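Local coordinates for transcriptional activator PlcR protein (Bacillus thuringiensis, PDB 3U3W), which activates transcription of virulence genes as a dimer that binds DNA through helix-turn-helix domains once the quorum-sensing peptide PapR has bound, at residues 7-10 with 11-15; 31-34 with 35-38; 43-46 with 47-50; 60-63 with 64-68; 70-73 with 74-78. All blocks are in the same frame, centred on the assembly; numbering follows the deposited sequence. Where two conformers were deposited one is given.

Contact 1: residues 7-10 with 11-15; sequences GSEI and KKIRV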
# COMPACT_ATOMS: atom_id res chain seq x y z
N GLY A 7 -8.40 -18.15 -18.53
CA GLY A 7 -9.13 -17.87 -19.75
C GLY A 7 -10.42 -17.08 -19.57
O GLY A 7 -10.61 -16.05 -20.21
N SER A 8 -11.32 -17.57 -18.72
CA SER A 8 -12.61 -16.92 -18.56
C SER A 8 -12.55 -15.65 -17.72
O SER A 8 -13.44 -14.81 -17.80
CB SER A 8 -13.65 -17.89 -18.00
OG SER A 8 -13.12 -18.64 -16.92
N GLU A 9 -11.51 -15.51 -16.92
CA GLU A 9 -11.24 -14.25 -16.24
C GLU A 9 -10.87 -13.17 -17.27
O GLU A 9 -11.32 -12.02 -17.19
CB GLU A 9 -10.14 -14.43 -15.20
CG GLU A 9 -9.91 -13.22 -14.32
CD GLU A 9 -11.10 -12.91 -13.42
OE1 GLU A 9 -12.04 -13.73 -13.36
OE2 GLU A 9 -11.10 -11.83 -12.78
N ILE A 10 -10.07 -13.55 -18.25
CA ILE A 10 -9.74 -12.63 -19.33
C ILE A 10 -10.97 -12.28 -20.19
O ILE A 10 -11.15 -11.12 -20.57
CB ILE A 10 -8.59 -13.17 -20.21
CG1 ILE A 10 -7.26 -13.08 -19.45
CG2 ILE A 10 -8.50 -12.42 -21.53
CD1 ILE A 10 -6.07 -13.61 -20.21
N LYS A 11 -11.80 -13.28 -20.47
CA LYS A 11 -13.01 -13.09 -21.28
C LYS A 11 -14.04 -12.27 -20.53
O LYS A 11 -14.70 -11.40 -21.10
CB LYS A 11 -13.61 -14.45 -21.65
CG LYS A 11 -14.99 -14.40 -22.32
CD LYS A 11 -15.41 -15.80 -22.78
CE LYS A 11 -16.67 -15.80 -23.64
NZ LYS A 11 -17.91 -15.85 -22.82
N LYS A 12 -14.19 -12.56 -19.25
CA LYS A 12 -15.09 -11.84 -18.37
C LYS A 12 -14.76 -10.35 -18.33
O LYS A 12 -15.64 -9.51 -18.45
CB LYS A 12 -15.05 -12.47 -16.96
CG LYS A 12 -15.69 -11.65 -15.84
CD LYS A 12 -16.00 -12.55 -14.64
CE LYS A 12 -16.28 -11.76 -13.36
NZ LYS A 12 -15.04 -11.28 -12.68
N ILE A 13 -13.47 -10.04 -18.16
CA ILE A 13 -13.03 -8.65 -18.05
C ILE A 13 -13.03 -7.93 -19.40
O ILE A 13 -13.26 -6.72 -19.47
CB ILE A 13 -11.63 -8.55 -17.38
CG1 ILE A 13 -11.64 -9.24 -16.03
CG2 ILE A 13 -11.22 -7.10 -17.22
CD1 ILE A 13 -10.28 -9.34 -15.38
N ARG A 14 -12.79 -8.66 -20.49
CA ARG A 14 -12.87 -8.09 -21.83
C ARG A 14 -14.30 -7.71 -22.19
O ARG A 14 -14.53 -6.67 -22.79
CB ARG A 14 -12.32 -9.05 -22.90
CG ARG A 14 -12.65 -8.59 -24.32
CD ARG A 14 -12.12 -9.53 -25.40
NE ARG A 14 -12.68 -10.87 -25.31
CZ ARG A 14 -13.92 -11.21 -25.67
NH1 ARG A 14 -14.32 -12.48 -25.56
NH2 ARG A 14 -14.75 -10.29 -26.15
N VAL A 15 -15.26 -8.57 -21.85
CA VAL A 15 -16.67 -8.28 -22.12
C VAL A 15 -17.10 -7.10 -21.26
O VAL A 15 -17.78 -6.19 -21.72
CB VAL A 15 -17.58 -9.50 -21.81
CG1 VAL A 15 -19.04 -9.14 -22.01
CG2 VAL A 15 -17.20 -10.69 -22.69

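Contact 2: residues 31-34 with 35-38; sequences QSEV and SRIE. With nucleotides of chain F; nucleotides of chain E.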
# COMPACT_ATOMS: atom_id res chain seq x y z
N GLN A 31 -6.15 -12.26 -33.25
CA GLN A 31 -7.40 -12.42 -32.51
C GLN A 31 -7.65 -13.88 -32.13
O GLN A 31 -8.23 -14.16 -31.08
CB GLN A 31 -8.59 -11.81 -33.27
CG GLN A 31 -9.19 -12.70 -34.35
CD GLN A 31 -10.22 -13.67 -33.82
OE1 GLN A 31 -10.29 -14.82 -34.26
NE2 GLN A 31 -11.05 -13.22 -32.88
N SER A 32 -7.20 -14.81 -32.98
CA SER A 32 -7.39 -16.24 -32.74
C SER A 32 -6.62 -16.74 -31.51
O SER A 32 -7.03 -17.72 -30.87
CB SER A 32 -6.99 -17.05 -33.98
OG SER A 32 -5.59 -17.00 -34.20
N GLU A 33 -5.51 -16.08 -31.18
CA GLU A 33 -4.75 -16.42 -29.98
C GLU A 33 -5.46 -15.94 -28.72
O GLU A 33 -5.40 -16.59 -27.69
CB GLU A 33 -3.34 -15.82 -30.05
CG GLU A 33 -2.46 -16.10 -28.84
CD GLU A 33 -2.06 -17.56 -28.72
OE1 GLU A 33 -2.55 -18.39 -29.51
OE2 GLU A 33 -1.24 -17.88 -27.81
N VAL A 34 -6.12 -14.78 -28.81
CA VAL A 34 -7.01 -14.34 -27.74
C VAL A 34 -8.10 -15.39 -27.52
O VAL A 34 -8.36 -15.80 -26.39
CB VAL A 34 -7.63 -12.96 -28.04
CG1 VAL A 34 -8.91 -12.74 -27.22
CG2 VAL A 34 -6.61 -11.87 -27.76
N SER A 35 -8.72 -15.84 -28.61
CA SER A 35 -9.72 -16.91 -28.53
C SER A 35 -9.17 -18.13 -27.79
O SER A 35 -9.82 -18.67 -26.90
CB SER A 35 -10.20 -17.31 -29.93
OG SER A 35 -11.20 -18.32 -29.86
N ARG A 36 -7.97 -18.57 -28.17
CA ARG A 36 -7.39 -19.76 -27.58
C ARG A 36 -6.99 -19.53 -26.12
O ARG A 36 -7.05 -20.46 -25.31
CB ARG A 36 -6.21 -20.26 -28.40
CG ARG A 36 -6.59 -20.90 -29.74
CD ARG A 36 -5.42 -21.72 -30.27
NE ARG A 36 -5.41 -21.84 -31.72
CZ ARG A 36 -5.95 -22.86 -32.38
NH1 ARG A 36 -6.55 -23.84 -31.73
NH2 ARG A 36 -5.88 -22.89 -33.71
N ILE A 37 -6.57 -18.31 -25.79
CA ILE A 37 -6.29 -17.94 -24.41
C ILE A 37 -7.55 -17.97 -23.53
O ILE A 37 -7.52 -18.46 -22.40
CB ILE A 37 -5.61 -16.55 -24.32
CG1 ILE A 37 -4.19 -16.63 -24.87
CG2 ILE A 37 -5.57 -16.05 -22.88
CD1 ILE A 37 -3.56 -15.29 -25.06
N GLU A 38 -8.67 -17.46 -24.06
CA GLU A 38 -9.92 -17.46 -23.29
C GLU A 38 -10.56 -18.84 -23.12
O GLU A 38 -11.34 -19.06 -22.20
CB GLU A 38 -10.94 -16.50 -23.89
CG GLU A 38 -10.45 -15.08 -24.02
CD GLU A 38 -11.53 -14.12 -24.52
OE1 GLU A 38 -12.49 -14.57 -25.21
OE2 GLU A 38 -11.40 -12.92 -24.20
P DT F 12 1.37 -17.78 -26.66
OP1 DT F 12 2.78 -17.93 -26.30
OP2 DT F 12 0.56 -16.69 -26.09
O5' DT F 12 1.27 -17.65 -28.25
C5' DT F 12 2.35 -17.05 -28.95
C4' DT F 12 2.12 -17.10 -30.45
O4' DT F 12 1.91 -18.47 -30.88
C3' DT F 12 0.94 -16.28 -30.98
O3' DT F 12 1.53 -15.22 -31.75
C2' DT F 12 0.09 -17.28 -31.78
C1' DT F 12 1.07 -18.44 -32.01
N1 DT F 12 0.48 -19.80 -32.15
C2 DT F 12 0.73 -20.51 -33.31
O2 DT F 12 1.40 -20.08 -34.22
N3 DT F 12 0.17 -21.76 -33.34
C4 DT F 12 -0.61 -22.36 -32.37
O4 DT F 12 -1.06 -23.49 -32.52
C5 DT F 12 -0.83 -21.56 -31.18
C7 DT F 12 -1.65 -22.10 -30.04
C6 DT F 12 -0.28 -20.34 -31.13
P DA E 3 -14.78 -18.40 -29.20
OP1 DA E 3 -15.60 -19.15 -28.21
OP2 DA E 3 -13.54 -17.72 -28.78
O5' DA E 3 -14.47 -19.43 -30.37
C5' DA E 3 -15.57 -20.04 -31.02
C4' DA E 3 -15.07 -21.11 -31.97
O4' DA E 3 -14.54 -20.50 -33.16
C3' DA E 3 -13.95 -21.99 -31.43
O3' DA E 3 -14.24 -23.27 -31.93
C2' DA E 3 -12.68 -21.39 -32.03
C1' DA E 3 -13.18 -20.86 -33.36
N9 DA E 3 -12.53 -19.65 -33.88
C8 DA E 3 -12.14 -18.53 -33.21
N7 DA E 3 -11.60 -17.60 -33.97
C5 DA E 3 -11.64 -18.15 -35.24
C6 DA E 3 -11.22 -17.68 -36.50
N6 DA E 3 -10.64 -16.48 -36.71
N1 DA E 3 -11.40 -18.49 -37.56
C2 DA E 3 -11.97 -19.69 -37.37
N3 DA E 3 -12.41 -20.24 -36.24
C4 DA E 3 -12.21 -19.41 -35.20
P DT E 2 -16.29 -11.53 -29.95
OP1 DT E 2 -16.91 -11.08 -28.68
OP2 DT E 2 -14.94 -11.06 -30.34
O5' DT E 2 -16.28 -13.12 -29.93
C5' DT E 2 -16.06 -13.80 -31.13
C4' DT E 2 -16.35 -15.27 -30.95
O4' DT E 2 -16.46 -15.81 -32.28
C3' DT E 2 -15.21 -16.06 -30.31
O3' DT E 2 -15.73 -17.31 -29.91
C2' DT E 2 -14.25 -16.20 -31.49
C1' DT E 2 -15.23 -16.43 -32.63
N1 DT E 2 -14.77 -15.88 -33.93
C2 DT E 2 -14.84 -16.71 -35.03
O2 DT E 2 -15.27 -17.85 -34.95
N3 DT E 2 -14.39 -16.17 -36.20
C4 DT E 2 -13.89 -14.90 -36.38
O4 DT E 2 -13.51 -14.50 -37.48
C5 DT E 2 -13.84 -14.07 -35.20
C7 DT E 2 -13.31 -12.67 -35.29
C6 DT E 2 -14.28 -14.59 -34.04

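Contact 3: residues 43-46 with 47-50; sequences YPSM and DILQ. With nucleotides of chain F.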
# COMPACT_ATOMS: atom_id res chain seq x y z
N TYR A 43 -1.52 -21.24 -22.35
CA TYR A 43 -0.97 -20.22 -21.48
C TYR A 43 -0.31 -19.16 -22.36
O TYR A 43 0.44 -19.51 -23.28
CB TYR A 43 0.08 -20.80 -20.54
CG TYR A 43 -0.44 -21.52 -19.31
CD1 TYR A 43 -1.80 -21.50 -18.99
CD2 TYR A 43 0.43 -22.20 -18.47
CE1 TYR A 43 -2.26 -22.16 -17.86
CE2 TYR A 43 -0.03 -22.85 -17.34
CZ TYR A 43 -1.37 -22.83 -17.04
OH TYR A 43 -1.80 -23.50 -15.91
N PRO A 44 -0.57 -17.88 -22.09
CA PRO A 44 0.06 -16.82 -22.88
C PRO A 44 1.47 -16.50 -22.37
O PRO A 44 1.75 -16.66 -21.19
CB PRO A 44 -0.87 -15.63 -22.66
CG PRO A 44 -1.39 -15.83 -21.27
CD PRO A 44 -1.53 -17.34 -21.10
N SER A 45 2.34 -16.06 -23.28
CA SER A 45 3.69 -15.60 -22.91
C SER A 45 3.66 -14.25 -22.20
O SER A 45 2.63 -13.57 -22.17
CB SER A 45 4.59 -15.52 -24.15
OG SER A 45 3.88 -15.88 -25.33
N MET A 46 4.80 -13.86 -21.64
CA MET A 46 4.89 -12.63 -20.86
C MET A 46 4.48 -11.39 -21.67
O MET A 46 3.69 -10.57 -21.22
CB MET A 46 6.28 -12.47 -20.26
CG MET A 46 6.63 -13.57 -19.25
SD MET A 46 8.29 -13.39 -18.60
CE MET A 46 8.09 -11.98 -17.52
N ASP A 47 5.02 -11.28 -22.88
CA ASP A 47 4.68 -10.19 -23.78
C ASP A 47 3.16 -10.05 -23.94
O ASP A 47 2.59 -9.01 -23.61
CB ASP A 47 5.36 -10.37 -25.15
CG ASP A 47 5.37 -11.83 -25.63
OD1 ASP A 47 4.55 -12.63 -25.14
OD2 ASP A 47 6.19 -12.16 -26.51
N ILE A 48 2.52 -11.10 -24.42
CA ILE A 48 1.07 -11.10 -24.62
C ILE A 48 0.25 -10.84 -23.34
O ILE A 48 -0.74 -10.10 -23.38
CB ILE A 48 0.60 -12.39 -25.33
CG1 ILE A 48 1.31 -12.50 -26.69
CG2 ILE A 48 -0.91 -12.39 -25.50
CD1 ILE A 48 0.90 -13.68 -27.54
N LEU A 49 0.66 -11.41 -22.21
CA LEU A 49 -0.08 -11.21 -20.97
C LEU A 49 0.03 -9.77 -20.49
O LEU A 49 -0.95 -9.16 -20.08
CB LEU A 49 0.45 -12.12 -19.87
CG LEU A 49 -0.44 -12.12 -18.62
CD1 LEU A 49 -1.89 -12.50 -18.98
CD2 LEU A 49 0.13 -13.07 -17.58
N GLN A 50 1.25 -9.27 -20.53
CA GLN A 50 1.58 -7.91 -20.18
C GLN A 50 0.71 -6.93 -20.99
O GLN A 50 0.10 -6.02 -20.44
CB GLN A 50 3.08 -7.70 -20.44
CG GLN A 50 3.45 -6.37 -21.05
CD GLN A 50 3.17 -5.24 -20.11
OE1 GLN A 50 3.21 -5.42 -18.89
NE2 GLN A 50 2.84 -4.08 -20.66
P DT F 12 1.37 -17.78 -26.66
OP1 DT F 12 2.78 -17.93 -26.30
OP2 DT F 12 0.56 -16.69 -26.09
O5' DT F 12 1.27 -17.65 -28.25
C5' DT F 12 2.35 -17.05 -28.95
C4' DT F 12 2.12 -17.10 -30.45
O4' DT F 12 1.91 -18.47 -30.88
C3' DT F 12 0.94 -16.28 -30.98
O3' DT F 12 1.53 -15.22 -31.75
C2' DT F 12 0.09 -17.28 -31.78
C1' DT F 12 1.07 -18.44 -32.01
N1 DT F 12 0.48 -19.80 -32.15
C2 DT F 12 0.73 -20.51 -33.31
O2 DT F 12 1.40 -20.08 -34.22
N3 DT F 12 0.17 -21.76 -33.34
C4 DT F 12 -0.61 -22.36 -32.37
O4 DT F 12 -1.06 -23.49 -32.52
C5 DT F 12 -0.83 -21.56 -31.18
C7 DT F 12 -1.65 -22.10 -30.04
C6 DT F 12 -0.28 -20.34 -31.13
P DT F 11 0.83 -23.93 -24.13
OP1 DT F 11 0.48 -23.11 -22.96
OP2 DT F 11 -0.21 -24.74 -24.81
O5' DT F 11 1.48 -23.00 -25.27
C5' DT F 11 2.23 -21.81 -24.99
C4' DT F 11 2.39 -20.97 -26.24
O4' DT F 11 2.92 -21.85 -27.26
C3' DT F 11 1.10 -20.44 -26.87
O3' DT F 11 0.62 -19.17 -26.33
C2' DT F 11 1.38 -20.41 -28.36
C1' DT F 11 2.52 -21.40 -28.53
N1 DT F 11 2.18 -22.56 -29.37
C2 DT F 11 2.48 -22.47 -30.70
O2 DT F 11 3.01 -21.49 -31.19
N3 DT F 11 2.15 -23.58 -31.44
C4 DT F 11 1.56 -24.74 -30.97
O4 DT F 11 1.31 -25.67 -31.72
C5 DT F 11 1.26 -24.77 -29.56
C7 DT F 11 0.62 -25.98 -28.95
C6 DT F 11 1.58 -23.69 -28.83

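Contact 4: residues 60-63 with 64-68; sequences IIHF and YEVLI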
# COMPACT_ATOMS: atom_id res chain seq x y z
N ILE A 60 -1.09 -7.21 -13.08
CA ILE A 60 -0.73 -8.49 -13.67
C ILE A 60 -0.81 -9.63 -12.66
O ILE A 60 -1.07 -10.77 -13.04
CB ILE A 60 0.66 -8.41 -14.34
CG1 ILE A 60 0.66 -7.32 -15.42
CG2 ILE A 60 1.02 -9.74 -14.96
CD1 ILE A 60 0.57 -5.86 -14.89
N ILE A 61 -0.60 -9.33 -11.38
CA ILE A 61 -0.61 -10.38 -10.35
C ILE A 61 -1.99 -11.04 -10.28
O ILE A 61 -2.13 -12.19 -9.86
CB ILE A 61 -0.16 -9.84 -8.94
CG1 ILE A 61 -0.08 -10.96 -7.90
CG2 ILE A 61 -1.09 -8.72 -8.45
CD1 ILE A 61 0.94 -12.03 -8.20
N HIS A 62 -3.00 -10.31 -10.74
CA HIS A 62 -4.35 -10.84 -10.76
C HIS A 62 -4.47 -12.10 -11.60
O HIS A 62 -5.14 -13.05 -11.21
CB HIS A 62 -5.34 -9.80 -11.27
CG HIS A 62 -6.76 -10.28 -11.30
ND1 HIS A 62 -7.39 -10.78 -10.18
CD2 HIS A 62 -7.65 -10.37 -12.31
CE1 HIS A 62 -8.62 -11.14 -10.50
NE2 HIS A 62 -8.81 -10.90 -11.78
N PHE A 63 -3.82 -12.11 -12.75
CA PHE A 63 -3.94 -13.28 -13.61
C PHE A 63 -3.18 -14.46 -13.04
O PHE A 63 -3.55 -15.62 -13.24
CB PHE A 63 -3.50 -12.93 -15.03
CG PHE A 63 -4.33 -11.86 -15.65
CD1 PHE A 63 -5.67 -12.08 -15.91
CD2 PHE A 63 -3.79 -10.63 -15.94
CE1 PHE A 63 -6.44 -11.09 -16.47
CE2 PHE A 63 -4.56 -9.63 -16.49
CZ PHE A 63 -5.88 -9.86 -16.76
N TYR A 64 -2.13 -14.17 -12.29
CA TYR A 64 -1.44 -15.24 -11.60
C TYR A 64 -2.27 -15.77 -10.42
O TYR A 64 -2.36 -16.98 -10.22
CB TYR A 64 -0.05 -14.80 -11.17
CG TYR A 64 0.92 -14.78 -12.32
CD1 TYR A 64 1.69 -15.89 -12.63
CD2 TYR A 64 1.04 -13.65 -13.13
CE1 TYR A 64 2.57 -15.88 -13.70
CE2 TYR A 64 1.92 -13.63 -14.20
CZ TYR A 64 2.68 -14.75 -14.48
OH TYR A 64 3.55 -14.73 -15.53
N GLU A 65 -2.89 -14.87 -9.66
CA GLU A 65 -3.72 -15.28 -8.53
C GLU A 65 -4.78 -16.30 -8.94
O GLU A 65 -4.91 -17.36 -8.31
CB GLU A 65 -4.38 -14.07 -7.87
CG GLU A 65 -3.43 -13.23 -7.05
CD GLU A 65 -4.06 -11.94 -6.57
OE1 GLU A 65 -5.05 -11.48 -7.19
OE2 GLU A 65 -3.58 -11.38 -5.56
N VAL A 66 -5.53 -15.99 -9.98
CA VAL A 66 -6.62 -16.85 -10.40
C VAL A 66 -6.14 -18.06 -11.21
O VAL A 66 -6.94 -18.88 -11.64
CB VAL A 66 -7.66 -16.08 -11.21
CG1 VAL A 66 -8.21 -14.95 -10.36
CG2 VAL A 66 -7.03 -15.54 -12.48
N LEU A 67 -4.84 -18.17 -11.39
CA LEU A 67 -4.28 -19.21 -12.24
C LEU A 67 -4.61 -20.65 -11.80
O LEU A 67 -4.93 -21.49 -12.63
CB LEU A 67 -2.76 -19.03 -12.39
CG LEU A 67 -2.06 -19.88 -13.45
CD1 LEU A 67 -2.50 -19.47 -14.84
CD2 LEU A 67 -0.55 -19.77 -13.30
N ILE A 68 -4.53 -20.93 -10.50
CA ILE A 68 -4.62 -22.32 -10.04
C ILE A 68 -5.82 -22.62 -9.13
O ILE A 68 -6.56 -23.58 -9.37
CB ILE A 68 -3.30 -22.77 -9.34
CG1 ILE A 68 -2.10 -22.61 -10.28
CG2 ILE A 68 -3.43 -24.21 -8.83
CD1 ILE A 68 -0.78 -23.09 -9.70

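Contact 5: residues 70-73 with 74-78; sequences SDIE and RKKQF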
# COMPACT_ATOMS: atom_id res chain seq x y z
N SER A 70 -9.42 -21.60 -6.81
CA SER A 70 -10.71 -20.97 -7.08
C SER A 70 -11.11 -19.96 -6.01
O SER A 70 -10.53 -19.93 -4.92
CB SER A 70 -11.80 -22.04 -7.20
OG SER A 70 -11.49 -22.96 -8.23
N ASP A 71 -12.11 -19.15 -6.34
CA ASP A 71 -12.80 -18.32 -5.36
C ASP A 71 -11.89 -17.22 -4.80
O ASP A 71 -12.02 -16.80 -3.64
CB ASP A 71 -13.35 -19.22 -4.25
CG ASP A 71 -14.67 -18.75 -3.71
OD1 ASP A 71 -15.24 -17.79 -4.27
OD2 ASP A 71 -15.15 -19.34 -2.72
N ILE A 72 -10.98 -16.74 -5.64
CA ILE A 72 -9.92 -15.82 -5.25
C ILE A 72 -10.41 -14.46 -4.72
O ILE A 72 -9.80 -13.89 -3.82
CB ILE A 72 -8.91 -15.59 -6.41
CG1 ILE A 72 -8.18 -16.90 -6.76
CG2 ILE A 72 -7.93 -14.48 -6.07
CD1 ILE A 72 -7.28 -17.47 -5.64
N GLU A 73 -11.49 -13.94 -5.27
CA GLU A 73 -11.99 -12.64 -4.81
C GLU A 73 -12.53 -12.77 -3.40
O GLU A 73 -12.24 -11.94 -2.54
CB GLU A 73 -13.07 -12.09 -5.75
CG GLU A 73 -13.77 -10.83 -5.24
CD GLU A 73 -12.83 -9.64 -5.07
OE1 GLU A 73 -11.72 -9.66 -5.66
OE2 GLU A 73 -13.19 -8.69 -4.35
N ARG A 74 -13.31 -13.82 -3.15
CA ARG A 74 -13.86 -14.04 -1.83
C ARG A 74 -12.73 -14.28 -0.81
O ARG A 74 -12.74 -13.74 0.30
CB ARG A 74 -14.87 -15.20 -1.86
CG ARG A 74 -15.47 -15.53 -0.50
CD ARG A 74 -16.25 -16.85 -0.52
NE ARG A 74 -15.40 -18.04 -0.57
CZ ARG A 74 -14.86 -18.62 0.49
NH1 ARG A 74 -15.06 -18.12 1.71
NH2 ARG A 74 -14.11 -19.71 0.34
N LYS A 75 -11.74 -15.09 -1.20
CA LYS A 75 -10.63 -15.36 -0.29
C LYS A 75 -9.90 -14.08 0.12
O LYS A 75 -9.52 -13.91 1.28
CB LYS A 75 -9.69 -16.41 -0.87
CG LYS A 75 -10.33 -17.81 -0.95
CD LYS A 75 -9.38 -18.85 -1.49
CE LYS A 75 -10.09 -20.18 -1.71
NZ LYS A 75 -9.27 -21.10 -2.55
N LYS A 76 -9.74 -13.16 -0.82
CA LYS A 76 -9.02 -11.93 -0.54
C LYS A 76 -9.79 -11.01 0.42
O LYS A 76 -9.18 -10.39 1.30
CB LYS A 76 -8.65 -11.22 -1.84
CG LYS A 76 -7.77 -12.08 -2.74
CD LYS A 76 -6.73 -11.24 -3.49
CE LYS A 76 -7.39 -10.22 -4.40
NZ LYS A 76 -6.37 -9.37 -5.08
N GLN A 77 -11.10 -10.93 0.27
CA GLN A 77 -11.94 -10.17 1.21
C GLN A 77 -11.94 -10.83 2.60
O GLN A 77 -12.01 -10.15 3.63
CB GLN A 77 -13.37 -10.07 0.69
CG GLN A 77 -13.46 -9.65 -0.77
CD GLN A 77 -14.87 -9.75 -1.34
OE1 GLN A 77 -15.05 -9.98 -2.54
NE2 GLN A 77 -15.88 -9.58 -0.48
N PHE A 78 -11.86 -12.15 2.61
CA PHE A 78 -11.82 -12.89 3.86
C PHE A 78 -10.54 -12.51 4.60
O PHE A 78 -10.58 -12.09 5.75
CB PHE A 78 -11.84 -14.39 3.56
CG PHE A 78 -12.05 -15.24 4.78
CD1 PHE A 78 -13.32 -15.45 5.29
CD2 PHE A 78 -10.97 -15.85 5.40
CE1 PHE A 78 -13.51 -16.25 6.41
CE2 PHE A 78 -11.15 -16.65 6.52
CZ PHE A 78 -12.43 -16.85 7.02

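Contact 1: residues 7-10 with 11-15
The end of the E9 side chain comes close to K12 and I13, three and four residues on in helix 4-16, and its course from CB outward illustrates how one acid can serve several neighbours. CB leads to CG, which lies anti to the backbone N (chi1 -173°), and a bend at the next bond carries the carboxylate back alongside the following turn. There CG meets I13 CD1 at 4.0 Å. Farther out, K12 NZ stands almost equally far from both carboxylate oxygens, E9 OE1 being the nearer at 3.9 Å in a long salt bridge between side chains pointing the same way, and E9 OE2 also meets I13 CD1 at 3.7 Å. The main polar partner of OE2 is H62, so the distant lysine probably adds only a weaker electrostatic attraction. The E9 backbone oxygen accepts the N-H of I13 at 3.1 Å, and I13 CG1 also packs against it. R14 N bonds I10 O at 3.0 Å; the guanidinium beyond it joins E38 and a DNA phosphate, and I10 packs on I37. With I10 and I13 buried and S8, K11 and K12 exposed, this is an amphipathic helix, the first of a helix-turn-helix domain.

Contact 2: residues 31-34 with 35-38
E33 and I37 meet one turn apart, CG of the acid resting 4.0 Å from CD1 of the isoleucine, while the polar ends of their neighbours face DNA. Q31 accepts the N6 amino group of DA3 of chain E through OE1 in a nearly straight bond of 3.0 Å (172°). Its NE2 comes within 3.3 Å of the C7 methyl of DT2 of the same strand. S35, with OG anti to its own backbone N (chi1 -178°), donates to the DA3 phosphate oxygen OP2 at 2.6 Å. R36 passes the C7 methyl of DT12 of chain F with its CD at 3.8 Å, and its guanidinium goes on to a guanine base; S32 bonds a cytosine. Behind this reading surface, S35 N bonds Q31 O at 3.0 Å and R36 N bonds S32 O, part of the regular helical bonding beneath these side chains. Still deeper, E38 lies alongside V34, V34 CG1 to E38 OE2 3.9 Å, and is held by R14 and Q21. Such base and phosphate contacts from one short helix are the hallmark of the recognition helix of a helix-turn-helix domain in the DNA major groove.

Contact 3: residues 43-46 with 47-50
S45 OG donates to phosphate oxygen OP1 of DT12 of chain F at 2.5 Å, just where the backbone turns into helix 46-56. The backbone N of the same serine points to the other oxygen, OP2, in a weak bond of 3.4 Å, so one residue addresses both. S45 is also the N-cap residue of that helix, yet its side chain makes no capping bond, OG being given to the phosphate. I48 CD1 also reaches OP2, at 3.4 Å, putting an apolar methyl beside the charged group. One nucleotide back, Y43 N donates to OP1 of DT11 at 2.8 Å. The helix proper opens with L49 N bonding S45 O, and the leucine, its CG anti to the backbone N (chi1 -170°), lays CD1 against P44 CG at 4.1 Å. The DNA backbone is thus gripped at the entrance to a helix whose inner side is apolar. P44 and I48 rest on I37 of helix 31-38, L49 reaches F63 and Y64 of helix 61-65, and M46 packs on Y64 of the second subunit.

Contact 4: residues 60-63 with 64-68
Y64 opens the second half of this short helix by lying alongside I60, the two side chains pointing the same way, with CE2 at 4.1 Å from I60 CG2. The ring edge meets a backbone oxygen in its own plane, CD2 lying 3.6 Å from I60 O, while I61 crosses the tyrosine at about a right angle and touches its CB with CD1. The phenol OH bonds its counterpart, Y64 of the second subunit. E65 follows, its N-H bonded to I61 O at 2.8 Å. With CG anti to the carbonyl carbon (chi1 -74°) and the chain extended, its carboxylate comes to the edge of the H62 imidazole, the two planes 81° apart; OE1 also has a salt bridge to K76. V66 N bonds H62 O at 3.2 Å, and its CG1 reaches H62 CE1 at 3.8 Å. H62 ND1 is buried without a partner in the model, whereas NE2 bonds E9. L67 closes the walk with CB near F63 O, 3.6 Å away. F63 packs against helices 4-16 and 46-56, E65 and V66 touch I72 of helix 72-87, and I60, I61 and Y64 face the second subunit.

Contact 5: residues 70-73 with 74-78
The guanidinium of R74 meets the D71 carboxylate at its edge: OD2 lies almost in the guanidinium plane, 2.5 Å from NE. Seen from the acid the approach is different, because NE arrives 53° above the carboxylate plane, and the two flat groups are turned 46° to one another. NH2 adds a weak bond to the same oxygen at 3.3 Å, while its partner beyond is E101. A bend at chi3 (74°) in the arginine brings NE back toward the helix start. K75 also runs back to the helix start, its chain extended, and sets NZ on S70 O at 2.9 Å, with H108 as a further partner. Its backbone N bonds D71 O at 3.0 Å, so the lysine bonds two consecutive carbonyls there. I72 CG2 packs on K76 CG at 4.1 Å, and K76 carries its ammonium to E65. D71 occupies the N-cap position without a capping bond from its side chain. The pair forms an i to i+3 salt bridge at the first turn of helix 72-87, followed along the chain by the helices of the TPR-like C-terminal region.

In the fold
The five contacts illustrate how one type of local helical bonding serves different surroundings. Contact 2 is the buried one, its polar side chains turned to bases and phosphates; contact 3 meets only phosphates among its DNA hydrogen-bond partners, through backbone N-H groups and a serine at a helix entrance. Contact 1 is partly buried; its R14 reaches a DNA phosphate and ties it to contact 2 through E38, and E9 ties it to H62 of contact 4. Contacts 3 and 4 share apolar packing of L49 and both reach the second subunit. Contact 5, at the surface and about 26 Å from contact 2 between centres, relies on charged pairs, and K76 links it to contact 4.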